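Local coordinates for protein putative dehydratase (Salmonella enterica subsp. enterica serovar Enteritidis, PDB 3TW9) that catalyses, with low activity in vitro, the magnesium-dependent dehydration of D-gluconate to 2-dehydro-3-deoxy-D-gluconate, with no significant role suggested in gluconate degradation in vivo, at residues C[37-42]-C[410-415]; C[56-61]-C[128-133]; C[328-333]-C[364-369]. All coordinates share one frame; numbering follows the deposited sequence.

Contact 1: residues C[37-42]-C[410-415]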
ATOM      1  N   ILE C  37       6.270  -8.569 -27.694  1.00 24.34           N
ATOM      2  CA  ILE C  37       6.302  -7.769 -28.916  1.00 24.31           C
ATOM      3  C   ILE C  37       7.391  -6.723 -28.827  1.00 26.06           C
ATOM      4  O   ILE C  37       7.386  -5.880 -27.917  1.00 27.22           O
ATOM      5  CB  ILE C  37       4.913  -7.109 -29.186  1.00 21.84           C
ATOM      6  CG1 ILE C  37       3.820  -8.188 -29.223  1.00 27.52           C
ATOM      7  CG2 ILE C  37       4.935  -6.266 -30.487  1.00 27.03           C
ATOM      8  CD1 ILE C  37       2.402  -7.677 -28.887  1.00 28.63           C
ATOM      9  N   LEU C  38       8.351  -6.794 -29.748  1.00 22.69           N
ATOM     10  CA  LEU C  38       9.422  -5.821 -29.811  1.00 22.44           C
ATOM     11  C   LEU C  38       9.203  -4.820 -30.953  1.00 30.33           C
ATOM     12  O   LEU C  38       9.116  -5.199 -32.123  1.00 29.87           O
ATOM     13  CB  LEU C  38      10.772  -6.513 -29.972  1.00 24.98           C
ATOM     14  CG  LEU C  38      11.315  -7.364 -28.807  1.00 25.60           C
ATOM     15  CD1 LEU C  38      12.735  -7.742 -29.156  1.00 28.92           C
ATOM     16  CD2 LEU C  38      11.317  -6.607 -27.506  1.00 24.66           C
ATOM     17  N   THR C  39       9.139  -3.541 -30.616  1.00 23.30           N
ATOM     18  CA  THR C  39       8.815  -2.500 -31.617  1.00 22.29           C
ATOM     19  C   THR C  39       9.479  -1.167 -31.245  1.00 31.43           C
ATOM     20  O   THR C  39       9.661  -0.865 -30.067  1.00 26.54           O
ATOM     21  CB  THR C  39       7.260  -2.355 -31.796  1.00 28.72           C
ATOM     22  OG1 THR C  39       6.961  -1.443 -32.866  1.00 27.15           O
ATOM     23  CG2 THR C  39       6.566  -1.889 -30.493  1.00 28.24           C
ATOM     24  N   ALA C  40       9.859  -0.370 -32.239  1.00 24.66           N
ATOM     25  CA  ALA C  40      10.462   0.936 -31.951  1.00 25.33           C
ATOM     26  C   ALA C  40       9.859   2.092 -32.793  1.00 21.43           C
ATOM     27  O   ALA C  40      10.596   2.763 -33.514  1.00 27.14           O
ATOM     28  CB  ALA C  40      11.961   0.866 -32.168  1.00 22.61           C
ATOM     29  N   PRO C  41       8.533   2.326 -32.698  1.00 23.84           N
ATOM     30  CA  PRO C  41       7.916   3.374 -33.541  1.00 25.24           C
ATOM     31  C   PRO C  41       8.422   4.793 -33.290  1.00 31.13           C
ATOM     32  O   PRO C  41       8.352   5.654 -34.192  1.00 28.81           O
ATOM     33  CB  PRO C  41       6.426   3.283 -33.173  1.00 28.32           C
ATOM     34  CG  PRO C  41       6.256   1.981 -32.514  1.00 27.64           C
ATOM     35  CD  PRO C  41       7.537   1.734 -31.795  1.00 23.96           C
ATOM     36  N   GLY C  42       8.930   5.035 -32.079  1.00 21.81           N
ATOM     37  CA  GLY C  42       9.537   6.313 -31.723  1.00 24.30           C
ATOM     38  C   GLY C  42      11.038   6.331 -31.887  1.00 26.67           C
ATOM     39  O   GLY C  42      11.704   7.238 -31.387  1.00 28.65           O
ATOM     40  N   ILE C 410      -5.503   1.042 -23.516  1.00 24.16           N
ATOM     41  CA  ILE C 410      -4.482   1.126 -24.549  1.00 22.43           C
ATOM     42  C   ILE C 410      -4.524  -0.174 -25.323  1.00 26.57           C
ATOM     43  O   ILE C 410      -4.888  -1.214 -24.774  1.00 26.74           O
ATOM     44  CB  ILE C 410      -3.053   1.347 -23.905  1.00 24.06           C
ATOM     45  CG1 ILE C 410      -1.995   1.758 -24.939  1.00 30.98           C
ATOM     46  CG2 ILE C 410      -2.608   0.115 -23.080  1.00 18.59           C
ATOM     47  CD1 ILE C 410      -2.191   3.109 -25.468  1.00 22.53           C
ATOM     48  N   ASP C 411      -4.181  -0.117 -26.604  1.00 25.10           N
ATOM     49  CA  ASP C 411      -4.036  -1.344 -27.356  1.00 28.10           C
ATOM     50  C   ASP C 411      -2.754  -1.281 -28.165  1.00 28.57           C
ATOM     51  O   ASP C 411      -2.054  -0.274 -28.138  1.00 30.13           O
ATOM     52  CB  ASP C 411      -5.273  -1.619 -28.227  1.00 29.30           C
ATOM     53  CG  ASP C 411      -5.594  -3.120 -28.331  1.00 30.49           C
ATOM     54  OD1 ASP C 411      -4.666  -3.957 -28.271  1.00 30.06           O
ATOM     55  OD2 ASP C 411      -6.781  -3.465 -28.485  1.00 46.93           O
ATOM     56  N   ILE C 412      -2.423  -2.382 -28.836  1.00 25.34           N
ATOM     57  CA  ILE C 412      -1.328  -2.419 -29.776  1.00 25.44           C
ATOM     58  C   ILE C 412      -1.792  -3.072 -31.089  1.00 27.95           C
ATOM     59  O   ILE C 412      -2.537  -4.053 -31.076  1.00 27.96           O
ATOM     60  CB  ILE C 412      -0.073  -3.135 -29.198  1.00 26.09           C
ATOM     61  CG1 ILE C 412       1.130  -2.938 -30.131  1.00 25.14           C
ATOM     62  CG2 ILE C 412      -0.365  -4.612 -28.856  1.00 25.77           C
ATOM     63  CD1 ILE C 412       2.486  -3.404 -29.552  1.00 23.99           C
ATOM     64  N   ASP C 413      -1.387  -2.474 -32.206  1.00 30.02           N
ATOM     65  CA  ASP C 413      -1.618  -3.066 -33.519  1.00 26.99           C
ATOM     66  C   ASP C 413      -0.345  -3.802 -33.901  1.00 22.03           C
ATOM     67  O   ASP C 413       0.664  -3.180 -34.265  1.00 28.96           O
ATOM     68  CB  ASP C 413      -1.934  -1.965 -34.547  1.00 30.03           C
ATOM     69  CG  ASP C 413      -2.446  -2.525 -35.881  1.00 40.96           C
ATOM     70  OD1 ASP C 413      -1.904  -3.530 -36.378  1.00 38.91           O
ATOM     71  OD2 ASP C 413      -3.397  -1.949 -36.438  1.00 38.71           O
ATOM     72  N   GLU C 414      -0.403  -5.127 -33.826  1.00 30.08           N
ATOM     73  CA  GLU C 414       0.761  -5.976 -34.073  1.00 29.89           C
ATOM     74  C   GLU C 414       1.318  -5.877 -35.490  1.00 30.99           C
ATOM     75  O   GLU C 414       2.534  -5.904 -35.674  1.00 28.57           O
ATOM     76  CB  GLU C 414       0.403  -7.406 -33.732  1.00 31.97           C
ATOM     77  CG  GLU C 414       0.127  -7.596 -32.255  1.00 29.98           C
ATOM     78  CD  GLU C 414       0.030  -9.039 -31.887  1.00 28.41           C
ATOM     79  OE1 GLU C 414       0.971  -9.799 -32.207  1.00 38.44           O
ATOM     80  OE2 GLU C 414      -0.995  -9.413 -31.287  1.00 33.44           O
ATOM     81  N   ALA C 415       0.440  -5.751 -36.486  1.00 33.20           N
ATOM     82  CA  ALA C 415       0.893  -5.552 -37.873  1.00 36.92           C
ATOM     83  C   ALA C 415       1.660  -4.242 -38.044  1.00 29.38           C
ATOM     84  O   ALA C 415       2.707  -4.210 -38.688  1.00 28.65           O
ATOM     85  CB  ALA C 415      -0.270  -5.640 -38.857  1.00 33.67           C
TER

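Contact 2: residues C[56-61]-C[128-133]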
ATOM      1  N   PRO C  56     -12.268 -15.539 -25.680  1.00 38.80           N
ATOM      2  CA  PRO C  56     -12.033 -14.868 -26.966  1.00 42.38           C
ATOM      3  C   PRO C  56     -12.110 -13.348 -26.887  1.00 34.03           C
ATOM      4  O   PRO C  56     -13.078 -12.786 -26.361  1.00 42.35           O
ATOM      5  CB  PRO C  56     -13.160 -15.420 -27.862  1.00 41.86           C
ATOM      6  CG  PRO C  56     -13.464 -16.734 -27.283  1.00 41.20           C
ATOM      7  CD  PRO C  56     -13.345 -16.538 -25.791  1.00 43.80           C
ATOM      8  N   GLY C  57     -11.081 -12.687 -27.395  1.00 34.36           N
ATOM      9  CA  GLY C  57     -11.056 -11.224 -27.407  1.00 35.68           C
ATOM     10  C   GLY C  57     -10.425 -10.608 -26.173  1.00 31.61           C
ATOM     11  O   GLY C  57     -10.061  -9.423 -26.190  1.00 36.13           O
ATOM     12  N   LEU C  58     -10.294 -11.399 -25.106  1.00 32.21           N
ATOM     13  CA  LEU C  58      -9.740 -10.903 -23.833  1.00 36.62           C
ATOM     14  C   LEU C  58      -8.241 -11.164 -23.681  1.00 31.44           C
ATOM     15  O   LEU C  58      -7.779 -12.313 -23.625  1.00 28.51           O
ATOM     16  CB  LEU C  58     -10.499 -11.460 -22.629  1.00 29.58           C
ATOM     17  CG  LEU C  58      -9.972 -11.087 -21.231  1.00 31.42           C
ATOM     18  CD1 LEU C  58     -10.062  -9.584 -20.919  1.00 30.94           C
ATOM     19  CD2 LEU C  58     -10.716 -11.909 -20.216  1.00 24.54           C
ATOM     20  N   TYR C  59      -7.492 -10.075 -23.635  1.00 29.76           N
ATOM     21  CA  TYR C  59      -6.043 -10.125 -23.487  1.00 26.36           C
ATOM     22  C   TYR C  59      -5.612  -8.884 -22.744  1.00 30.32           C
ATOM     23  O   TYR C  59      -6.388  -7.937 -22.621  1.00 26.90           O
ATOM     24  CB  TYR C  59      -5.333 -10.169 -24.842  1.00 28.19           C
ATOM     25  CG  TYR C  59      -5.708  -9.057 -25.791  1.00 24.56           C
ATOM     26  CD1 TYR C  59      -5.137  -7.776 -25.696  1.00 26.45           C
ATOM     27  CD2 TYR C  59      -6.625  -9.300 -26.822  1.00 33.37           C
ATOM     28  CE1 TYR C  59      -5.490  -6.763 -26.596  1.00 30.05           C
ATOM     29  CE2 TYR C  59      -6.981  -8.301 -27.716  1.00 34.80           C
ATOM     30  CZ  TYR C  59      -6.413  -7.050 -27.607  1.00 31.58           C
ATOM     31  OH  TYR C  59      -6.786  -6.091 -28.505  1.00 38.91           O
ATOM     32  N   GLY C  60      -4.367  -8.887 -22.279  1.00 25.83           N
ATOM     33  CA  GLY C  60      -3.844  -7.774 -21.493  1.00 21.22           C
ATOM     34  C   GLY C  60      -2.485  -7.398 -22.058  1.00 25.46           C
ATOM     35  O   GLY C  60      -1.771  -8.253 -22.616  1.00 26.59           O
ATOM     36  N   LEU C  61      -2.135  -6.121 -21.923  1.00 23.07           N
ATOM     37  CA  LEU C  61      -0.857  -5.607 -22.371  1.00 22.37           C
ATOM     38  C   LEU C  61      -0.086  -5.007 -21.204  1.00 20.73           C
ATOM     39  O   LEU C  61      -0.674  -4.334 -20.339  1.00 21.73           O
ATOM     40  CB  LEU C  61      -0.999  -4.532 -23.446  1.00 21.83           C
ATOM     41  CG  LEU C  61      -1.759  -4.969 -24.692  1.00 29.42           C
ATOM     42  CD1 LEU C  61      -1.929  -3.738 -25.563  1.00 25.04           C
ATOM     43  CD2 LEU C  61      -0.987  -6.086 -25.389  1.00 26.23           C
ATOM     44  N   GLY C 128      -9.078  -5.150 -15.299  1.00 22.12           N
ATOM     45  CA  GLY C 128      -9.873  -3.971 -15.675  1.00 20.29           C
ATOM     46  C   GLY C 128     -10.880  -4.241 -16.778  1.00 25.69           C
ATOM     47  O   GLY C 128     -12.041  -3.828 -16.671  1.00 25.09           O
ATOM     48  N   LYS C 129     -10.444  -4.940 -17.831  1.00 25.65           N
ATOM     49  CA  LYS C 129     -11.350  -5.394 -18.890  1.00 30.26           C
ATOM     50  C   LYS C 129     -12.462  -6.266 -18.330  1.00 20.74           C
ATOM     51  O   LYS C 129     -13.619  -6.030 -18.621  1.00 27.12           O
ATOM     52  CB  LYS C 129     -10.584  -6.088 -20.034  1.00 24.75           C
ATOM     53  CG  LYS C 129      -9.655  -5.119 -20.779  1.00 23.26           C
ATOM     54  CD  LYS C 129      -8.857  -5.803 -21.840  1.00 24.46           C
ATOM     55  CE  LYS C 129      -8.006  -4.823 -22.608  1.00 27.80           C
ATOM     56  NZ  LYS C 129      -7.382  -5.491 -23.790  1.00 28.19           N
ATOM     57  N   LEU C 130     -12.119  -7.241 -17.495  1.00 22.55           N
ATOM     58  CA  LEU C 130     -13.118  -8.093 -16.853  1.00 26.04           C
ATOM     59  C   LEU C 130     -14.112  -7.327 -15.986  1.00 29.95           C
ATOM     60  O   LEU C 130     -15.313  -7.622 -15.999  1.00 25.70           O
ATOM     61  CB  LEU C 130     -12.461  -9.189 -16.012  1.00 28.58           C
ATOM     62  CG  LEU C 130     -11.908 -10.425 -16.714  1.00 39.43           C
ATOM     63  CD1 LEU C 130     -11.126 -11.216 -15.692  1.00 34.41           C
ATOM     64  CD2 LEU C 130     -13.020 -11.270 -17.321  1.00 31.74           C
ATOM     65  N   ALA C 131     -13.624  -6.329 -15.253  1.00 25.39           N
ATOM     66  CA  ALA C 131     -14.477  -5.515 -14.390  1.00 25.99           C
ATOM     67  C   ALA C 131     -15.264  -4.426 -15.126  1.00 24.09           C
ATOM     68  O   ALA C 131     -16.109  -3.765 -14.526  1.00 26.48           O
ATOM     69  CB  ALA C 131     -13.630  -4.887 -13.312  1.00 22.45           C
ATOM     70  N   GLY C 132     -14.975  -4.243 -16.411  1.00 25.49           N
ATOM     71  CA  GLY C 132     -15.461  -3.081 -17.146  1.00 27.31           C
ATOM     72  C   GLY C 132     -15.067  -1.745 -16.517  1.00 32.99           C
ATOM     73  O   GLY C 132     -15.878  -0.817 -16.465  1.00 25.74           O
ATOM     74  N   MET C 133     -13.834  -1.636 -16.013  1.00 26.22           N
ATOM     75  CA  MET C 133     -13.407  -0.375 -15.401  1.00 22.89           C
ATOM     76  C   MET C 133     -11.933  -0.102 -15.606  1.00 24.73           C
ATOM     77  O   MET C 133     -11.160  -1.049 -15.766  1.00 27.72           O
ATOM     78  CB  MET C 133     -13.880  -0.230 -13.918  1.00 27.01           C
ATOM     79  CG  MET C 133     -13.502  -1.291 -12.937  1.00 33.62           C
ATOM     80  SD  MET C 133     -14.356  -1.093 -11.328  1.00 32.77           S
ATOM     81  CE  MET C 133     -16.093  -1.359 -11.662  1.00 41.09           C
TER
HETATM   82  O   HOH W   1      -9.145  -7.551 -24.760  1.00 37.73           O

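Contact 3: residues C[328-333]-C[364-369]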
ATOM      1  N   GLY C 328       9.138  -3.677 -11.452  1.00 18.33           N
ATOM      2  CA  GLY C 328       8.310  -4.868 -11.564  1.00 17.92           C
ATOM      3  C   GLY C 328       6.821  -4.703 -11.782  1.00 18.29           C
ATOM      4  O   GLY C 328       6.085  -5.651 -11.580  1.00 24.34           O
ATOM      5  N   GLY C 329       6.372  -3.516 -12.194  1.00 18.26           N
ATOM      6  CA  GLY C 329       4.945  -3.384 -12.512  1.00 19.22           C
ATOM      7  C   GLY C 329       4.105  -2.527 -11.595  1.00 21.35           C
ATOM      8  O   GLY C 329       4.617  -1.876 -10.668  1.00 20.66           O
ATOM      9  N   ILE C 330       2.790  -2.578 -11.841  1.00 19.48           N
ATOM     10  CA  ILE C 330       1.772  -1.859 -11.057  1.00 17.99           C
ATOM     11  C   ILE C 330       1.673  -2.396  -9.631  1.00 15.65           C
ATOM     12  O   ILE C 330       1.568  -1.618  -8.682  1.00 18.45           O
ATOM     13  CB  ILE C 330       0.393  -1.912 -11.805  1.00 18.13           C
ATOM     14  CG1 ILE C 330       0.453  -1.000 -13.040  1.00 19.13           C
ATOM     15  CG2 ILE C 330      -0.800  -1.554 -10.885  1.00 23.10           C
ATOM     16  CD1 ILE C 330      -0.728  -1.146 -14.010  1.00 26.29           C
ATOM     17  N   THR C 331       1.742  -3.727  -9.483  1.00 17.74           N
ATOM     18  CA  THR C 331       1.678  -4.332  -8.147  1.00 22.90           C
ATOM     19  C   THR C 331       2.745  -3.721  -7.206  1.00 20.77           C
ATOM     20  O   THR C 331       2.386  -3.130  -6.185  1.00 19.41           O
ATOM     21  CB  THR C 331       1.725  -5.866  -8.217  1.00 23.04           C
ATOM     22  OG1 THR C 331       0.546  -6.347  -8.892  1.00 21.80           O
ATOM     23  CG2 THR C 331       1.841  -6.505  -6.811  1.00 19.75           C
ATOM     24  N   PRO C 332       4.042  -3.797  -7.568  1.00 18.63           N
ATOM     25  CA  PRO C 332       4.991  -3.156  -6.646  1.00 18.41           C
ATOM     26  C   PRO C 332       4.971  -1.634  -6.614  1.00 18.29           C
ATOM     27  O   PRO C 332       5.212  -1.049  -5.543  1.00 20.48           O
ATOM     28  CB  PRO C 332       6.351  -3.668  -7.132  1.00 17.89           C
ATOM     29  CG  PRO C 332       6.101  -4.063  -8.563  1.00 19.77           C
ATOM     30  CD  PRO C 332       4.740  -4.650  -8.549  1.00 18.28           C
ATOM     31  N   ALA C 333       4.683  -0.980  -7.746  1.00 15.51           N
ATOM     32  CA  ALA C 333       4.677   0.488  -7.783  1.00 17.94           C
ATOM     33  C   ALA C 333       3.569   1.058  -6.898  1.00 17.25           C
ATOM     34  O   ALA C 333       3.771   2.072  -6.233  1.00 18.02           O
ATOM     35  CB  ALA C 333       4.530   1.006  -9.202  1.00 18.30           C
ATOM     36  N   MET C 364       0.080   6.683 -15.423  1.00 25.01           N
ATOM     37  CA  MET C 364      -1.010   7.632 -15.241  1.00 23.03           C
ATOM     38  C   MET C 364      -2.191   7.057 -14.473  1.00 19.16           C
ATOM     39  O   MET C 364      -2.838   7.772 -13.729  1.00 20.73           O
ATOM     40  CB  MET C 364      -1.410   8.239 -16.595  1.00 21.82           C
ATOM     41  CG  MET C 364      -0.334   9.182 -17.127  1.00 18.57           C
ATOM     42  SD  MET C 364      -0.784   9.813 -18.760  1.00 23.80           S
ATOM     43  CE  MET C 364       0.614  10.899 -19.076  1.00 22.42           C
ATOM     44  N   HIS C 365      -2.464   5.762 -14.633  1.00 18.02           N
ATOM     45  CA  HIS C 365      -3.450   5.077 -13.775  1.00 19.25           C
ATOM     46  C   HIS C 365      -3.041   5.052 -12.304  1.00 22.79           C
ATOM     47  O   HIS C 365      -3.874   5.230 -11.414  1.00 22.27           O
ATOM     48  CB  HIS C 365      -3.738   3.651 -14.257  1.00 23.05           C
ATOM     49  CG  HIS C 365      -4.614   3.604 -15.469  1.00 23.73           C
ATOM     50  ND1 HIS C 365      -5.974   3.420 -15.396  1.00 18.75           N
ATOM     51  CD2 HIS C 365      -4.331   3.758 -16.786  1.00 31.43           C
ATOM     52  CE1 HIS C 365      -6.492   3.449 -16.611  1.00 22.89           C
ATOM     53  NE2 HIS C 365      -5.517   3.661 -17.472  1.00 27.79           N
ATOM     54  N   LEU C 366      -1.755   4.822 -12.060  1.00 17.53           N
ATOM     55  CA  LEU C 366      -1.221   5.025 -10.709  1.00 20.93           C
ATOM     56  C   LEU C 366      -1.416   6.484 -10.277  1.00 18.92           C
ATOM     57  O   LEU C 366      -1.936   6.739  -9.189  1.00 20.96           O
ATOM     58  CB  LEU C 366       0.252   4.631 -10.678  1.00 17.61           C
ATOM     59  CG  LEU C 366       0.523   3.123 -10.816  1.00 18.83           C
ATOM     60  CD1 LEU C 366       1.960   2.917 -11.182  1.00 17.35           C
ATOM     61  CD2 LEU C 366       0.191   2.342  -9.541  1.00 21.45           C
ATOM     62  N   ASP C 367      -1.028   7.428 -11.132  1.00 20.86           N
ATOM     63  CA  ASP C 367      -1.078   8.859 -10.817  1.00 13.93           C
ATOM     64  C   ASP C 367      -2.498   9.278 -10.403  1.00 20.65           C
ATOM     65  O   ASP C 367      -2.673  10.008  -9.441  1.00 21.84           O
ATOM     66  CB  ASP C 367      -0.731   9.678 -12.061  1.00 23.11           C
ATOM     67  CG  ASP C 367       0.722   9.641 -12.406  1.00 17.88           C
ATOM     68  OD1 ASP C 367       1.582   9.381 -11.510  1.00 21.41           O
ATOM     69  OD2 ASP C 367       1.026   9.906 -13.583  1.00 20.94           O
ATOM     70  N   LEU C 368      -3.503   8.833 -11.161  1.00 20.57           N
ATOM     71  CA  LEU C 368      -4.893   9.248 -10.916  1.00 20.49           C
ATOM     72  C   LEU C 368      -5.449   8.684  -9.615  1.00 25.10           C
ATOM     73  O   LEU C 368      -6.336   9.294  -8.992  1.00 22.41           O
ATOM     74  CB  LEU C 368      -5.788   8.861 -12.115  1.00 20.57           C
ATOM     75  CG  LEU C 368      -6.907   9.766 -12.625  1.00 40.38           C
ATOM     76  CD1 LEU C 368      -6.500  11.241 -12.805  1.00 34.91           C
ATOM     77  CD2 LEU C 368      -7.450   9.196 -13.931  1.00 37.17           C
ATOM     78  N   SER C 369      -4.909   7.544  -9.169  1.00 23.01           N
ATOM     79  CA  SER C 369      -5.420   6.879  -7.983  1.00 24.04           C
ATOM     80  C   SER C 369      -4.590   7.079  -6.701  1.00 22.38           C
ATOM     81  O   SER C 369      -4.921   6.490  -5.682  1.00 24.89           O
ATOM     82  CB  SER C 369      -5.606   5.375  -8.240  1.00 21.46           C
ATOM     83  OG  SER C 369      -4.386   4.809  -8.671  1.00 22.19           O
TER

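Contact 1: residues C[37-42]-C[410-415]
The carboxylate of E414 is the flat group that meets the strand: the CD1 methyl of I37 stands over one of its faces, 4.1 Å from E414 CD and only about 14° off the normal to the plane. Its oxygens are committed to lysines, OE1 to K35 and OE2 to K50, so the methyl covers a group already held by two salt bridges. A second carboxylate, that of D411, touches nothing on the strand but braces the partner that does. Its OD1 accepts the N-H of I412 (I412 N to D411 OD1, 2.8 Å) on the anti side, 19° out of plane, and its OD2 bonds Y59 OH.

I412 itself runs straight at the strand. With CG1 anti to the backbone N (chi1 -170°), it reaches out tip to tip with I37, CD1 lying 3.9 Å from I37 CG2, while its CG2 branch comes 4.1 Å from I37 CD1. T39 CG2 is a looser neighbour, 4.5 Å from I412 CD1, and its OG1 bonds the carbonyl of A417. D413 N-caps the helix that E414 begins, its OD1 taking K416 N.

Methyl contacts thus make the direct join between strand 31-39 and the returning C-terminal segment, I37 touching both I412 and the flat side of E414. The join is apolar, while the salt bridges to K35 and K50 would hold the carboxylate in place and probably balance its charge.

Contact 2: residues C[56-61]-C[128-133]
K129 and L58 make the close-packed part of this contact. L58 CD1 lies 3.6 Å from K129 CB, the leucine and lysine side chains running antiparallel, alongside one another. The lysine, fully extended beyond CG, carries its ammonium to the backbone: K129 NZ donates to Y59 O at 2.9 Å, with a C=O...N angle of 146° and the donor tilted 34° from the carbonyl plane. The same nitrogen makes an off-centre cation-pi contact, 4.1 Å from the centroid of the Y59 ring, whose OH has D411 as its partner. A water over the centre of that ring, on the same side of its plane as the obliquely approaching K129 NZ, links the segments by accepting from K129 NZ and Y59 N.

The open side is the leucine pair. L58 CD2 meets exposed L130 CD2 at 3.8 Å, the two side chains roughly perpendicular, and L130 also packs on M133 of the second subunit.

Helix 110-131 closes just beyond in a Schellman motif at G132. Its last turn lying against strand 59-63, outermost of the three-stranded sheet in this chain, is the sheet-and-helix packing of the N-terminal capping domain of the mandelate racemase/muconate lactonizing enzyme family.

Contact 3: residues C[328-333]-C[364-369]
I330 and L366 are the nearest backbone positions, their CA atoms 7.5 Å apart, where the first turn of helix 330-342 faces the last turns of helix 357-369. G329 occupies the N-cap position, and its carbonyl receives the N-H of A333 (A333 N to G329 O, 3.1 Å). G328 and G329 both have positive phi (102° and 111°), a backbone shape open to glycine.

L366 carries the contact from the other helix. A chi1 of -70° puts its CG beside the backbone N, and the fork then spans two residues three apart in sequence on helix 330-342: CD1 lies 3.8 Å from A333 CB, and CD2 comes to 4.2 Å from I330 CG2. All three residues are buried, and the join is purely apolar.

Polar bonds secure the flanks instead. T331 OG1 pairs with D120 and W124 of helix 110-131, while the imidazole of H365 is tied through ND1 to Y136 N and through NE2 to L408 O, consistent with a neutral ring protonated at NE2.

H350, assigned to substrate binding, is about 10 Å from A333, side chain to side chain. Helix 330-342 follows strand 319-320 and leads into the parallel neighbouring strand 346-347, a beta-alpha-beta crossover, and helix 357-369 comes next. The contact is thus helix-to-helix packing in the outer layer of the enolase-superfamily barrel.

Of the three, contact 1 closes the longest loop, and both others are nested inside it, contact 2 closing before contact 3 opens. Contacts 1 and 2 have centres 18 Å apart and share the three-stranded antiparallel sheet, on its two outermost strands within this chain, 31-39 and 59-63. They also touch, through D411 and Y59 and where L61 packs on the backbone of 410-412. Contact 3 belongs to the barrel, its centre about 17 Å from that of contact 2 and 21 Å from that of contact 1, touching neither. Together they trace the two-domain layout: contact 2 within the N-terminal domain, contact 3 within the barrel, contact 1 joining the two family regions.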